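Side-chain contacts in DNA repair protein RECN (Deinococcus radiodurans, PDB 4ABX), which may take part in recombinational repair of damaged DNA as an ATP-binding, SMC-like protein, of which this chain is the coiled-coil domain: residues R77-G82 and N94-A99; E35-E40 and D125-R130; Q52-G57 and R111-G116; S25-D30 and L131-K136. All blocks are in the same frame, centred on the assembly; numbering follows the deposited sequence.

Contact 1. Residues R77-G82 and N94-A99; sequences RALNAG and NELRAA
Leu79 has CG anti to its carbonyl carbon (chi1 -64°), whereas Leu96 has CG anti to its backbone N (chi1 -170°). With these torsions the two leucines extend toward each other from facing helices. In each, the methyl that touches is the one anti to CA, CD1 in Leu79 and CD2 in Leu96. These two methyls meet end to end at 4.2 Å. The contact is light, since the CA atoms of Leu79 and Leu96 are 9.8 Å apart. It lies near the tip of an antiparallel helical hairpin. Helix 68-83 runs out, the chain turns, and helix 87-115 runs back. Both leucines are buried, partly by the other copy of the protein. Leu79 packs on Ala53 of the second subunit, and Leu96 on Leu61 of that subunit. Within its own chain Leu96 also touches Ile72, Ala75 and Val76. Two polar side chains lie beside the leucines, at the edge of the contact. Arg97 reaches across so that its guanidinium ends near the side-chain end of Asn80, without a hydrogen bond between them. Arg97 also touches Val76 of helix 68-83.

Contact 2. Residues E35-E40 and D125-R130; sequences EGLNTE and DRVEAR
Leu37 lies over the aliphatic part of Arg130, with its CD1 methyl 3.5 Å from Arg130 CG. Its other methyl, CD2, is 4.1 Å from the same CG. This is knobs-into-holes packing of an antiparallel coiled coil. Leu37 enters the hole formed by Val127, Arg130, Leu131 and Leu134 on helix 121-141. Val127 in turn enters a hole on helix 33-63 formed by Leu37, Glu40, Leu41 and Leu44. The local axes approach to 9.8 Å, and the angle between their directions is 142°. Arg130 takes its place through a bent chain. CG is anti to the backbone N (chi1 -177°), and a bend at chi2 (65°) leads the rest of the chain past the end of Leu37, toward the link between helices 6-27 and 33-63. The guanidinium end is held beyond the two segments. NE forms a salt bridge with Glu33, and NH1 is hydrogen-bonded to the backbone O of Val27. Arg130 therefore packs with its carbons and bonds with its nitrogens. Glu40 works in a similar way. Its CG is 3.9 Å from Val127 CG2, and the two side chains cross at about a right angle. Its carboxylate pairs with Arg43. The remaining methyl of Val127, CG1, rests against the backbone of the facing helix, 3.6 Å from Leu37 O.

Contact 3. Residues Q52-G57 and R111-G116; sequences QAAAGG and RDVAEG
Ala54 meets Val113 and Ala114 without any flat group, so the contact has no ring or amide faces and is made of methyl groups. The flat guanidinium of Arg111 takes no part in it. The side chain of Arg111 leaves its helix away from segment 52-57, and its NH1 forms a salt bridge with Asp63 OD2. This is an alanine-lined close approach of two antiparallel helices of the coiled-coil domain. Helix 33-63 passes the C-terminal end of helix 87-115 here. Small residues let the backbones come close, and the CA atoms of Ala54 and Ala114 are 5.7 Å apart. The methyl of Ala54 is the centre of the contact. It sits 3.8 Å from Val113 CG1 and 3.9 Å from Val113 CB, against one flank of the valine. Val113 CG1 is anti to the backbone N (chi1 170°), which sets this branch toward Ala54. Val113 also packs on Ile50 of its own chain and on Val89 of the second subunit. Ala53, just before Ala54, packs on Ala78 of the second subunit. Intrachain packing and the dimer interface thus adjoin here. Ala114 completes the contact from beside Val113. Its CB is 4.2 Å from Ala54 CB, and its backbone N is 4.1 Å from the same methyl.

Contact 4. Residues S25-D30 and L131-K136; sequences SEVSPD and LSALSK
Ala133 and Leu134 are the residues of 131-136 that meet Val27 and Pro29, and Leu131 starts the turn that carries them. Ala133 comes next across the contact. Its methyl is 4.4 Å from Val27 CG1, a loose apolar touch. Leu134 follows and makes the closer packing. Its CG is anti to the carbonyl carbon (chi1 -66°), and its CD2 branch points to the facing segment. That methyl is 4.3 Å from Val27 CG1. It also lies over the CA-CB bond of Pro29, 4.0 Å from each atom. Ser135 turns its hydroxyl back along the helix. Its OG is hydrogen-bonded to Leu131 O at 2.9 Å and tilted 34° from the carbonyl plane. The backbone N of Ser135 reaches the same oxygen from the opposite face, so one acceptor is gripped twice. The facing chain is leaving helix 6-27. Ser28 has a positive phi (55°), which turns the chain out of the helix and into Pro29. Val27 and Pro29 thus lie on either side of the break and share the CD2 methyl of Leu134. Helix 121-141 extends the apolar patch with Leu137, which touches both Val27 and Pro29. Leu145 of helix 145-169 packs on Pro29 and Leu134. Helix 33-63 joins through Leu37, touched by both Leu131 and Leu134, with Leu41 and Glu33 beside it.

Overall arrangement
The four contacts are spread along an elongated helical rod and are nested in sequence. Contact 4 encloses contact 2, which encloses contact 3, which encloses contact 1. Contacts 2 and 4 are neighbours, with centres 12 Å apart. Arg130 bridges them (NH1 to Val27 O, 2.9 Å). Leu37 CD1 is also 3.7 Å from Leu134 CD1. Contact 3 lies further along, its centre 24 Å from that of contact 2, and both use helix 33-63. Contacts 1 and 3 share helix 87-115 and reach the second subunit. Contacts 1 and 4 are farthest apart, their centres 62 Å from each other. No ligand or known active site is involved in any of them.

Contact 1. Residues R77-G82 and N94-A99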
loop_
_atom_site.group_PDB
_atom_site.type_symbol
_atom_site.label_atom_id
_atom_site.label_comp_id
_atom_site.label_asym_id
_atom_site.label_seq_id
_atom_site.Cartn_x
_atom_site.Cartn_y
_atom_site.Cartn_z
ATOM N N ARG A 77 -5.292 -10.206 -6.060
ATOM C CA ARG A 77 -5.556 -10.521 -7.460
ATOM C C ARG A 77 -4.314 -11.075 -8.175
ATOM O O ARG A 77 -4.418 -11.980 -9.001
ATOM C CB ARG A 77 -6.127 -9.303 -8.192
ATOM C CG ARG A 77 -7.535 -8.938 -7.728
ATOM C CD ARG A 77 -8.168 -7.860 -8.597
ATOM N NE ARG A 77 -7.512 -6.566 -8.429
ATOM C CZ ARG A 77 -7.854 -5.666 -7.511
ATOM N NH1 ARG A 77 -8.850 -5.918 -6.671
ATOM N NH2 ARG A 77 -7.200 -4.514 -7.434
ATOM N N ALA A 78 -3.147 -10.539 -7.841
ATOM C CA ALA A 78 -1.890 -11.028 -8.403
ATOM C C ALA A 78 -1.669 -12.509 -8.091
ATOM O O ALA A 78 -1.027 -13.225 -8.855
ATOM C CB ALA A 78 -0.722 -10.193 -7.892
ATOM N N LEU A 79 -2.208 -12.966 -6.965
ATOM C CA LEU A 79 -2.048 -14.356 -6.552
ATOM C C LEU A 79 -3.005 -15.329 -7.254
ATOM O O LEU A 79 -2.791 -16.542 -7.218
ATOM C CB LEU A 79 -2.196 -14.479 -5.032
ATOM C CG LEU A 79 -1.128 -13.744 -4.225
ATOM C CD1 LEU A 79 -1.277 -14.049 -2.746
ATOM C CD2 LEU A 79 0.260 -14.132 -4.720
ATOM N N ASN A 80 -4.048 -14.803 -7.893
ATOM C CA ASN A 80 -5.057 -15.646 -8.544
ATOM C C ASN A 80 -4.485 -16.775 -9.401
ATOM O O ASN A 80 -4.847 -17.940 -9.229
ATOM C CB ASN A 80 -6.017 -14.804 -9.398
ATOM C CG ASN A 80 -7.149 -14.198 -8.587
ATOM O OD1 ASN A 80 -7.707 -13.162 -8.958
ATOM N ND2 ASN A 80 -7.495 -14.839 -7.476
ATOM N N ALA A 81 -3.598 -16.428 -10.329
ATOM C CA ALA A 81 -3.095 -17.402 -11.296
ATOM C C ALA A 81 -2.258 -18.480 -10.616
ATOM O O ALA A 81 -2.272 -19.641 -11.025
ATOM C CB ALA A 81 -2.290 -16.704 -12.397
ATOM N N GLY A 82 -1.537 -18.094 -9.568
ATOM C CA GLY A 82 -0.728 -19.043 -8.830
ATOM C C GLY A 82 -1.564 -19.947 -7.945
ATOM O O GLY A 82 -1.259 -21.139 -7.784
ATOM N N ASN A 94 -5.635 -16.787 0.866
ATOM C CA ASN A 94 -6.745 -16.763 1.814
ATOM C C ASN A 94 -6.385 -16.037 3.110
ATOM O O ASN A 94 -7.179 -15.261 3.633
ATOM C CB ASN A 94 -7.246 -18.179 2.103
ATOM C CG ASN A 94 -8.089 -18.744 0.971
ATOM O OD1 ASN A 94 -8.030 -19.937 0.674
ATOM N ND2 ASN A 94 -8.887 -17.887 0.339
ATOM N N GLU A 95 -5.182 -16.279 3.618
ATOM C CA GLU A 95 -4.689 -15.531 4.767
ATOM C C GLU A 95 -4.598 -14.034 4.463
ATOM O O GLU A 95 -4.825 -13.198 5.344
ATOM C CB GLU A 95 -3.332 -16.079 5.225
ATOM C CG GLU A 95 -3.434 -17.459 5.858
ATOM C CD GLU A 95 -2.086 -18.131 6.043
ATOM O OE1 GLU A 95 -1.050 -17.456 5.868
ATOM O OE2 GLU A 95 -2.066 -19.341 6.360
ATOM N N LEU A 96 -4.278 -13.698 3.214
ATOM C CA LEU A 96 -4.158 -12.302 2.806
ATOM C C LEU A 96 -5.532 -11.621 2.740
ATOM O O LEU A 96 -5.677 -10.458 3.124
ATOM C CB LEU A 96 -3.410 -12.177 1.472
ATOM C CG LEU A 96 -3.009 -10.762 1.049
ATOM C CD1 LEU A 96 -2.160 -10.087 2.132
ATOM C CD2 LEU A 96 -2.260 -10.785 -0.284
ATOM N N ARG A 97 -6.536 -12.351 2.266
ATOM C CA ARG A 97 -7.914 -11.870 2.310
ATOM C C ARG A 97 -8.334 -11.526 3.741
ATOM O O ARG A 97 -8.961 -10.484 3.987
ATOM C CB ARG A 97 -8.871 -12.904 1.710
ATOM C CG ARG A 97 -8.850 -12.965 0.186
ATOM C CD ARG A 97 -9.998 -13.807 -0.356
ATOM N NE ARG A 97 -10.108 -13.707 -1.811
ATOM C CZ ARG A 97 -9.710 -14.650 -2.661
ATOM N NH1 ARG A 97 -9.182 -15.778 -2.205
ATOM N NH2 ARG A 97 -9.847 -14.470 -3.968
ATOM N N ALA A 98 -7.994 -12.409 4.679
ATOM C CA ALA A 98 -8.275 -12.170 6.092
ATOM C C ALA A 98 -7.584 -10.899 6.591
ATOM O O ALA A 98 -8.167 -10.125 7.344
ATOM C CB ALA A 98 -7.857 -13.372 6.934
ATOM N N ALA A 99 -6.338 -10.689 6.174
ATOM C CA ALA A 99 -5.625 -9.484 6.561
ATOM C C ALA A 99 -6.321 -8.244 6.002
ATOM O O ALA A 99 -6.428 -7.229 6.686
ATOM C CB ALA A 99 -4.176 -9.540 6.110
#

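Contact 2. Residues E35-E40 and D125-R130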
loop_
_atom_site.group_PDB
_atom_site.type_symbol
_atom_site.label_atom_id
_atom_site.label_comp_id
_atom_site.label_asym_id
_atom_site.label_seq_id
_atom_site.Cartn_x
_atom_site.Cartn_y
_atom_site.Cartn_z
ATOM N N GLU A 35 -5.683 28.539 35.354
ATOM C CA GLU A 35 -5.717 27.126 35.727
ATOM C C GLU A 35 -6.786 26.373 34.944
ATOM O O GLU A 35 -6.515 25.330 34.345
ATOM C CB GLU A 35 -5.963 26.938 37.228
ATOM C CG GLU A 35 -6.015 25.463 37.621
ATOM C CD GLU A 35 -6.536 25.233 39.030
ATOM O OE1 GLU A 35 -6.992 26.205 39.670
ATOM O OE2 GLU A 35 -6.490 24.072 39.493
ATOM N N GLY A 36 -8.007 26.903 34.967
ATOM C CA GLY A 36 -9.106 26.324 34.217
ATOM C C GLY A 36 -8.860 26.354 32.718
ATOM O O GLY A 36 -9.121 25.373 32.019
ATOM N N LEU A 37 -8.365 27.485 32.217
ATOM C CA LEU A 37 -8.056 27.614 30.795
ATOM C C LEU A 37 -7.064 26.545 30.327
ATOM O O LEU A 37 -7.289 25.883 29.308
ATOM C CB LEU A 37 -7.516 29.011 30.479
ATOM C CG LEU A 37 -8.504 30.181 30.559
ATOM C CD1 LEU A 37 -7.769 31.506 30.392
ATOM C CD2 LEU A 37 -9.604 30.041 29.516
ATOM N N ASN A 38 -5.973 26.383 31.076
ATOM C CA ASN A 38 -4.934 25.411 30.732
ATOM C C ASN A 38 -5.456 23.978 30.743
ATOM O O ASN A 38 -5.098 23.164 29.893
ATOM C CB ASN A 38 -3.746 25.509 31.693
ATOM C CG ASN A 38 -2.897 26.744 31.463
ATOM O OD1 ASN A 38 -2.308 27.285 32.401
ATOM N ND2 ASN A 38 -2.822 27.192 30.218
ATOM N N THR A 39 -6.283 23.668 31.732
ATOM C CA THR A 39 -6.895 22.348 31.825
ATOM C C THR A 39 -7.813 22.089 30.629
ATOM O O THR A 39 -7.789 21.011 30.035
ATOM C CB THR A 39 -7.674 22.196 33.151
ATOM O OG1 THR A 39 -6.742 22.085 34.232
ATOM C CG2 THR A 39 -8.559 20.962 33.124
ATOM N N GLU A 40 -8.605 23.091 30.265
ATOM C CA GLU A 40 -9.524 22.980 29.135
ATOM C C GLU A 40 -8.777 22.950 27.788
ATOM O O GLU A 40 -9.170 22.236 26.865
ATOM C CB GLU A 40 -10.551 24.118 29.185
ATOM C CG GLU A 40 -11.661 24.031 28.154
ATOM C CD GLU A 40 -12.661 22.912 28.419
ATOM O OE1 GLU A 40 -12.429 22.057 29.306
ATOM O OE2 GLU A 40 -13.692 22.891 27.716
ATOM N N ASP A 125 -10.319 27.274 19.956
ATOM C CA ASP A 125 -9.847 28.576 19.482
ATOM C C ASP A 125 -10.161 29.699 20.471
ATOM O O ASP A 125 -9.390 30.646 20.611
ATOM C CB ASP A 125 -10.429 28.911 18.106
ATOM C CG ASP A 125 -9.636 28.290 16.966
ATOM O OD1 ASP A 125 -8.478 27.875 17.194
ATOM O OD2 ASP A 125 -10.169 28.227 15.838
ATOM N N ARG A 126 -11.292 29.591 21.155
ATOM C CA ARG A 126 -11.681 30.612 22.117
ATOM C C ARG A 126 -10.826 30.545 23.381
ATOM O O ARG A 126 -10.490 31.573 23.967
ATOM C CB ARG A 126 -13.166 30.498 22.450
ATOM C CG ARG A 126 -14.069 30.852 21.280
ATOM C CD ARG A 126 -15.508 31.070 21.725
ATOM N NE ARG A 126 -16.110 29.859 22.275
ATOM C CZ ARG A 126 -16.732 28.940 21.541
ATOM N NH1 ARG A 126 -16.827 29.095 20.226
ATOM N NH2 ARG A 126 -17.257 27.867 22.121
ATOM N N VAL A 127 -10.469 29.332 23.788
ATOM C CA VAL A 127 -9.590 29.134 24.933
ATOM C C VAL A 127 -8.210 29.696 24.634
ATOM O O VAL A 127 -7.597 30.344 25.485
ATOM C CB VAL A 127 -9.462 27.647 25.296
ATOM C CG1 VAL A 127 -8.299 27.427 26.244
ATOM C CG2 VAL A 127 -10.764 27.142 25.907
ATOM N N GLU A 128 -7.724 29.444 23.421
ATOM C CA GLU A 128 -6.429 29.964 23.008
ATOM C C GLU A 128 -6.438 31.489 22.926
ATOM O O GLU A 128 -5.474 32.142 23.318
ATOM C CB GLU A 128 -5.997 29.356 21.666
ATOM C CG GLU A 128 -5.808 27.842 21.702
ATOM C CD GLU A 128 -5.077 27.312 20.478
ATOM O OE1 GLU A 128 -3.876 27.621 20.317
ATOM O OE2 GLU A 128 -5.706 26.585 19.678
ATOM N N ALA A 129 -7.531 32.047 22.415
ATOM C CA ALA A 129 -7.664 33.494 22.298
ATOM C C ALA A 129 -7.609 34.185 23.664
ATOM O O ALA A 129 -7.009 35.251 23.798
ATOM C CB ALA A 129 -8.950 33.855 21.563
ATOM N N ARG A 130 -8.230 33.582 24.674
ATOM C CA ARG A 130 -8.194 34.147 26.024
ATOM C C ARG A 130 -6.784 34.069 26.600
ATOM O O ARG A 130 -6.283 35.034 27.177
ATOM C CB ARG A 130 -9.180 33.430 26.957
ATOM C CG ARG A 130 -9.240 34.013 28.380
ATOM C CD ARG A 130 -9.781 35.453 28.385
ATOM N NE ARG A 130 -9.808 36.042 29.726
ATOM C CZ ARG A 130 -9.999 37.337 29.970
ATOM N NH1 ARG A 130 -10.173 38.186 28.963
ATOM N NH2 ARG A 130 -10.009 37.788 31.218
#

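Contact 3. Residues Q52-G57 and R111-G116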
loop_
_atom_site.group_PDB
_atom_site.type_symbol
_atom_site.label_atom_id
_atom_site.label_comp_id
_atom_site.label_asym_id
_atom_site.label_seq_id
_atom_site.Cartn_x
_atom_site.Cartn_y
_atom_site.Cartn_z
ATOM N N GLN A 52 -7.754 13.741 14.678
ATOM C CA GLN A 52 -6.800 13.887 13.583
ATOM C C GLN A 52 -6.067 12.562 13.350
ATOM O O GLN A 52 -5.760 12.195 12.215
ATOM C CB GLN A 52 -5.807 15.001 13.919
ATOM C CG GLN A 52 -4.999 15.529 12.750
ATOM C CD GLN A 52 -4.207 16.774 13.122
ATOM O OE1 GLN A 52 -4.256 17.788 12.424
ATOM N NE2 GLN A 52 -3.473 16.702 14.232
ATOM N N ALA A 53 -5.781 11.845 14.431
ATOM C CA ALA A 53 -5.118 10.542 14.314
ATOM C C ALA A 53 -6.015 9.550 13.575
ATOM O O ALA A 53 -5.572 8.858 12.664
ATOM C CB ALA A 53 -4.755 10.000 15.690
ATOM N N ALA A 54 -7.281 9.485 13.977
ATOM C CA ALA A 54 -8.244 8.595 13.332
ATOM C C ALA A 54 -8.494 8.965 11.870
ATOM O O ALA A 54 -8.690 8.083 11.029
ATOM C CB ALA A 54 -9.556 8.565 14.109
ATOM N N ALA A 55 -8.487 10.261 11.565
ATOM C CA ALA A 55 -8.659 10.709 10.182
ATOM C C ALA A 55 -7.475 10.299 9.302
ATOM O O ALA A 55 -7.653 9.824 8.178
ATOM C CB ALA A 55 -8.867 12.215 10.124
ATOM N N GLY A 56 -6.266 10.490 9.819
ATOM C CA GLY A 56 -5.065 10.115 9.097
ATOM C C GLY A 56 -5.019 8.625 8.809
ATOM O O GLY A 56 -4.661 8.212 7.708
ATOM N N GLY A 57 -5.388 7.820 9.799
ATOM C CA GLY A 57 -5.411 6.378 9.642
ATOM C C GLY A 57 -6.388 5.922 8.576
ATOM O O GLY A 57 -6.081 5.045 7.768
ATOM N N ARG A 111 -13.015 5.400 11.470
ATOM C CA ARG A 111 -13.967 6.358 10.922
ATOM C C ARG A 111 -15.025 6.692 11.967
ATOM O O ARG A 111 -15.465 7.833 12.070
ATOM C CB ARG A 111 -14.620 5.804 9.655
ATOM C CG ARG A 111 -15.256 6.863 8.773
ATOM C CD ARG A 111 -16.025 6.234 7.622
ATOM N NE ARG A 111 -15.252 5.209 6.920
ATOM C CZ ARG A 111 -14.395 5.460 5.935
ATOM N NH1 ARG A 111 -14.192 6.706 5.532
ATOM N NH2 ARG A 111 -13.740 4.464 5.353
ATOM N N ASP A 112 -15.430 5.687 12.740
ATOM C CA ASP A 112 -16.374 5.889 13.836
ATOM C C ASP A 112 -15.793 6.798 14.917
ATOM O O ASP A 112 -16.503 7.637 15.470
ATOM C CB ASP A 112 -16.804 4.553 14.450
ATOM C CG ASP A 112 -17.778 3.792 13.570
ATOM O OD1 ASP A 112 -18.344 4.401 12.637
ATOM O OD2 ASP A 112 -17.987 2.584 13.816
ATOM N N VAL A 113 -14.509 6.627 15.223
ATOM C CA VAL A 113 -13.858 7.481 16.215
ATOM C C VAL A 113 -13.929 8.935 15.769
ATOM O O VAL A 113 -14.312 9.812 16.539
ATOM C CB VAL A 113 -12.379 7.100 16.440
ATOM C CG1 VAL A 113 -11.668 8.169 17.288
ATOM C CG2 VAL A 113 -12.263 5.728 17.086
ATOM N N ALA A 114 -13.558 9.184 14.516
ATOM C CA ALA A 114 -13.563 10.536 13.976
ATOM C C ALA A 114 -14.974 11.104 13.938
ATOM O O ALA A 114 -15.212 12.228 14.376
ATOM C CB ALA A 114 -12.941 10.556 12.586
ATOM N N GLU A 115 -15.912 10.314 13.429
ATOM C CA GLU A 115 -17.292 10.761 13.280
ATOM C C GLU A 115 -17.969 11.060 14.616
ATOM O O GLU A 115 -18.861 11.904 14.687
ATOM C CB GLU A 115 -18.111 9.735 12.492
ATOM C CG GLU A 115 -17.753 9.660 11.014
ATOM C CD GLU A 115 -18.531 8.586 10.275
ATOM O OE1 GLU A 115 -19.212 7.776 10.943
ATOM O OE2 GLU A 115 -18.461 8.551 9.027
ATOM N N GLY A 116 -17.544 10.371 15.670
ATOM C CA GLY A 116 -18.168 10.526 16.974
ATOM C C GLY A 116 -17.411 11.436 17.924
ATOM O O GLY A 116 -17.796 11.604 19.086
#

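Contact 4. Residues S25-D30 and L131-K136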
loop_
_atom_site.group_PDB
_atom_site.type_symbol
_atom_site.label_atom_id
_atom_site.label_comp_id
_atom_site.label_asym_id
_atom_site.label_seq_id
_atom_site.Cartn_x
_atom_site.Cartn_y
_atom_site.Cartn_z
ATOM N N SER A 25 -8.041 47.050 31.553
ATOM C CA SER A 25 -9.440 46.983 31.953
ATOM C C SER A 25 -10.296 46.319 30.883
ATOM O O SER A 25 -11.269 45.631 31.194
ATOM C CB SER A 25 -9.973 48.383 32.275
ATOM O OG SER A 25 -9.160 48.999 33.258
ATOM N N GLU A 26 -9.936 46.528 29.623
ATOM C CA GLU A 26 -10.686 45.929 28.519
ATOM C C GLU A 26 -10.579 44.408 28.505
ATOM O O GLU A 26 -11.501 43.720 28.069
ATOM C CB GLU A 26 -10.240 46.509 27.174
ATOM C CG GLU A 26 -10.701 47.943 26.960
ATOM C CD GLU A 26 -10.186 48.541 25.669
ATOM O OE1 GLU A 26 -9.296 47.928 25.042
ATOM O OE2 GLU A 26 -10.670 49.626 25.281
ATOM N N VAL A 27 -9.455 43.889 28.989
ATOM C CA VAL A 27 -9.234 42.445 29.038
ATOM C C VAL A 27 -9.764 41.872 30.349
ATOM O O VAL A 27 -10.235 40.728 30.406
ATOM C CB VAL A 27 -7.740 42.105 28.880
ATOM C CG1 VAL A 27 -7.503 40.612 29.060
ATOM C CG2 VAL A 27 -7.239 42.574 27.524
ATOM N N SER A 28 -9.682 42.684 31.400
ATOM C CA SER A 28 -10.197 42.324 32.717
ATOM C C SER A 28 -9.627 41.003 33.242
ATOM O O SER A 28 -10.371 40.047 33.477
ATOM C CB SER A 28 -11.728 42.289 32.695
ATOM O OG SER A 28 -12.235 42.036 33.989
ATOM N N PRO A 29 -8.302 40.955 33.442
ATOM C CA PRO A 29 -7.635 39.742 33.930
ATOM C C PRO A 29 -8.101 39.343 35.328
ATOM O O PRO A 29 -8.169 40.177 36.231
ATOM C CB PRO A 29 -6.154 40.140 33.953
ATOM C CG PRO A 29 -6.159 41.638 34.016
ATOM C CD PRO A 29 -7.346 42.050 33.202
ATOM N N ASP A 30 -8.414 38.065 35.496
ATOM C CA ASP A 30 -8.880 37.547 36.777
ATOM C C ASP A 30 -7.888 36.520 37.300
ATOM O O ASP A 30 -7.943 35.345 36.924
ATOM C CB ASP A 30 -10.268 36.926 36.610
ATOM C CG ASP A 30 -10.763 36.233 37.870
ATOM O OD1 ASP A 30 -10.315 36.586 38.981
ATOM O OD2 ASP A 30 -11.614 35.329 37.741
ATOM N N LEU A 131 -6.152 32.910 26.440
ATOM C CA LEU A 131 -4.796 32.695 26.930
ATOM C C LEU A 131 -3.811 33.643 26.254
ATOM O O LEU A 131 -2.867 34.135 26.877
ATOM C CB LEU A 131 -4.376 31.240 26.696
ATOM C CG LEU A 131 -5.051 30.222 27.614
ATOM C CD1 LEU A 131 -4.768 28.788 27.161
ATOM C CD2 LEU A 131 -4.603 30.446 29.050
ATOM N N SER A 132 -4.029 33.885 24.968
ATOM C CA SER A 132 -3.187 34.804 24.216
ATOM C C SER A 132 -3.358 36.232 24.718
ATOM O O SER A 132 -2.387 36.980 24.804
ATOM C CB SER A 132 -3.515 34.748 22.724
ATOM O OG SER A 132 -2.799 35.750 22.023
ATOM N N ALA A 133 -4.594 36.605 25.045
ATOM C CA ALA A 133 -4.862 37.954 25.536
ATOM C C ALA A 133 -4.208 38.154 26.898
ATOM O O ALA A 133 -3.628 39.206 27.169
ATOM C CB ALA A 133 -6.363 38.225 25.602
ATOM N N LEU A 134 -4.293 37.136 27.751
ATOM C CA LEU A 134 -3.674 37.198 29.073
ATOM C C LEU A 134 -2.145 37.230 28.966
ATOM O O LEU A 134 -1.482 37.958 29.709
ATOM C CB LEU A 134 -4.144 36.032 29.962
ATOM C CG LEU A 134 -5.626 36.034 30.338
ATOM C CD1 LEU A 134 -6.034 34.726 31.015
ATOM C CD2 LEU A 134 -5.963 37.239 31.224
ATOM N N SER A 135 -1.594 36.450 28.037
ATOM C CA SER A 135 -0.145 36.423 27.800
ATOM C C SER A 135 0.400 37.772 27.342
ATOM O O SER A 135 1.461 38.213 27.791
ATOM C CB SER A 135 0.224 35.362 26.754
ATOM O OG SER A 135 0.055 34.056 27.267
ATOM N N LYS A 136 -0.317 38.420 26.432
ATOM C CA LYS A 136 0.086 39.741 25.964
ATOM C C LYS A 136 0.172 40.738 27.126
ATOM O O LYS A 136 1.094 41.557 27.176
ATOM C CB LYS A 136 -0.866 40.245 24.879
ATOM C CG LYS A 136 -0.873 39.373 23.627
ATOM C CD LYS A 136 -1.798 39.937 22.556
ATOM C CE LYS A 136 -1.766 39.086 21.289
ATOM N NZ LYS A 136 -2.659 39.632 20.228
#